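Chemotaxis signal transduction protein (Thermoanaerobacter tengcongensis, PDB 2QDL) is the CheW scaffolding protein of bacterial chemotaxis, probably coupling chemoreceptors to the histidine kinase CheA in the signalling arrays. Local coordinates at residues Thr41-Pro44 with Glu45-Glu48. Numbering follows the deposited sequence.
Sequences TKIP and ETPE
A beta turn close to type II, with Pro44 and Glu45 at its corners, brings Ile43 and Thr46 together in the surface loop that joins strands 33-36 and 50-56 of this beta-barrel CheW-like domain. Proline suits the first corner because its ring fixes phi near the required -60°. Glu45 takes the second with a positive phi of 68°, a conformation easier for glycine; the price for a residue with a side chain is that Glu45 CB sits only 3.0 Å from Pro44 O. The turn is open, with 3.7 Å from Ile43 O to Thr46 N, and a water spans its mouth. This water accepts the N-H of Ile43 at 2.8 Å from Ile43 N and donates to Thr46 OG1, also 2.8 Å away. Threonine serves well here because it offers an oxygen and a methyl from one carbon. Its chi1 of 60° sets OG1 between the backbone N and carbonyl carbon, facing the water, with Ile43 O 2.9 Å from OG1. Losing both branches to an alanine is likely to leave the water without the oxygen that accepts from it and Ile43 CG2 without its methyl partner. Around the turn, Ile43 also packs on Ile53 of strand 50-56, while Thr46 touches Met152 and Leu153 near the C-terminal end of the modelled chain, which joins the turn to these two elements. The beta-branched isoleucine holds CG2 anti to its own N, and there the methyl meets its counterpart across the turn, Ile43 CG2 lying 3.9 Å from Thr46 CG2.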
ATOM      1  N   THR A  41      -9.308  15.569   3.081  1.00 20.44           N
ATOM      2  CA  THR A  41      -9.268  16.818   3.803  1.00 19.02           C
ATOM      3  C   THR A  41      -7.928  16.893   4.494  1.00 19.55           C
ATOM      4  O   THR A  41      -7.592  16.048   5.334  1.00 18.55           O
ATOM      5  CB  THR A  41     -10.432  16.951   4.819  1.00 19.26           C
ATOM      6  OG1 THR A  41     -11.675  16.689   4.155  1.00 16.37           O
ATOM      7  CG2 THR A  41     -10.468  18.365   5.417  1.00 15.96           C
ATOM      8  N   LYS A  42      -7.162  17.909   4.123  1.00 20.63           N
ATOM      9  CA  LYS A  42      -5.851  18.114   4.697  1.00 22.86           C
ATOM     10  C   LYS A  42      -5.988  18.508   6.161  1.00 22.32           C
ATOM     11  O   LYS A  42      -6.843  19.319   6.520  1.00 22.76           O
ATOM     12  CB  LYS A  42      -5.069  19.170   3.912  1.00 23.50           C
ATOM     13  CG  LYS A  42      -4.845  18.791   2.435  1.00 29.08           C
ATOM     14  CD  LYS A  42      -4.077  19.891   1.700  1.00 35.30           C
ATOM     15  CE  LYS A  42      -3.680  19.459   0.294  1.00 38.56           C
ATOM     16  NZ  LYS A  42      -2.780  20.484  -0.328  1.00 40.12           N
ATOM     17  N   ILE A  43      -5.143  17.917   6.992  1.00 22.55           N
ATOM     18  CA  ILE A  43      -5.148  18.178   8.425  1.00 23.11           C
ATOM     19  C   ILE A  43      -3.900  18.986   8.816  1.00 23.25           C
ATOM     20  O   ILE A  43      -2.779  18.530   8.554  1.00 22.73           O
ATOM     21  CB  ILE A  43      -5.176  16.866   9.221  1.00 22.88           C
ATOM     22  CG1 ILE A  43      -6.359  15.984   8.786  1.00 23.30           C
ATOM     23  CG2 ILE A  43      -5.150  17.144  10.744  1.00 24.94           C
ATOM     24  CD1 ILE A  43      -7.761  16.589   8.939  1.00 20.60           C
ATOM     25  N   PRO A  44      -4.090  20.169   9.459  1.00 23.42           N
ATOM     26  CA  PRO A  44      -2.959  21.032   9.844  1.00 23.30           C
ATOM     27  C   PRO A  44      -2.007  20.312  10.790  1.00 22.71           C
ATOM     28  O   PRO A  44      -2.424  19.424  11.521  1.00 22.45           O
ATOM     29  CB  PRO A  44      -3.632  22.209  10.578  1.00 23.68           C
ATOM     30  CG  PRO A  44      -5.073  22.209  10.119  1.00 23.87           C
ATOM     31  CD  PRO A  44      -5.388  20.741   9.881  1.00 23.87           C
ATOM     32  N   GLU A  45      -0.730  20.689  10.758  1.00 23.28           N
ATOM     33  CA  GLU A  45       0.271  20.197  11.720  1.00 23.51           C
ATOM     34  C   GLU A  45       0.605  18.723  11.590  1.00 22.85           C
ATOM     35  O   GLU A  45       1.048  18.103  12.555  1.00 23.40           O
ATOM     36  CB  GLU A  45      -0.153  20.484  13.173  1.00 24.43           C
ATOM     37  CG  GLU A  45      -0.729  21.876  13.439  1.00 28.67           C
ATOM     38  CD  GLU A  45       0.346  22.920  13.645  1.00 36.55           C
ATOM     39  OE1 GLU A  45       0.638  23.259  14.827  1.00 38.49           O
ATOM     40  OE2 GLU A  45       0.903  23.399  12.622  1.00 39.94           O
ATOM     41  N   THR A  46       0.383  18.141  10.410  1.00 22.05           N
ATOM     42  CA  THR A  46       0.799  16.753  10.165  1.00 20.48           C
ATOM     43  C   THR A  46       1.983  16.712   9.199  1.00 20.42           C
ATOM     44  O   THR A  46       2.176  17.647   8.415  1.00 19.34           O
ATOM     45  CB  THR A  46      -0.352  15.875   9.594  1.00 20.09           C
ATOM     46  OG1 THR A  46      -0.820  16.412   8.351  1.00 19.07           O
ATOM     47  CG2 THR A  46      -1.485  15.779  10.563  1.00 19.10           C
ATOM     48  N   PRO A  47       2.766  15.612   9.224  1.00 20.70           N
ATOM     49  CA  PRO A  47       3.797  15.431   8.206  1.00 20.54           C
ATOM     50  C   PRO A  47       3.211  15.527   6.802  1.00 20.63           C
ATOM     51  O   PRO A  47       2.044  15.166   6.565  1.00 19.90           O
ATOM     52  CB  PRO A  47       4.291  14.007   8.462  1.00 21.12           C
ATOM     53  CG  PRO A  47       4.002  13.759   9.893  1.00 20.72           C
ATOM     54  CD  PRO A  47       2.738  14.494  10.185  1.00 20.72           C
ATOM     55  N   GLU A  48       4.024  16.014   5.881  1.00 20.61           N
ATOM     56  CA  GLU A  48       3.631  16.141   4.484  1.00 21.64           C
ATOM     57  C   GLU A  48       3.112  14.840   3.860  1.00 20.23           C
ATOM     58  O   GLU A  48       2.231  14.882   3.016  1.00 20.46           O
ATOM     59  CB  GLU A  48       4.808  16.679   3.652  1.00 22.25           C
ATOM     60  CG  GLU A  48       5.207  18.111   3.994  1.00 27.62           C
ATOM     61  CD  GLU A  48       6.099  18.240   5.252  1.00 33.82           C
ATOM     62  OE1 GLU A  48       6.407  17.202   5.921  1.00 34.90           O
ATOM     63  OE2 GLU A  48       6.492  19.403   5.567  1.00 35.15           O
TER
HETATM   64  O   HOH W   1      -2.957  16.230   6.592  1.00 19.14           O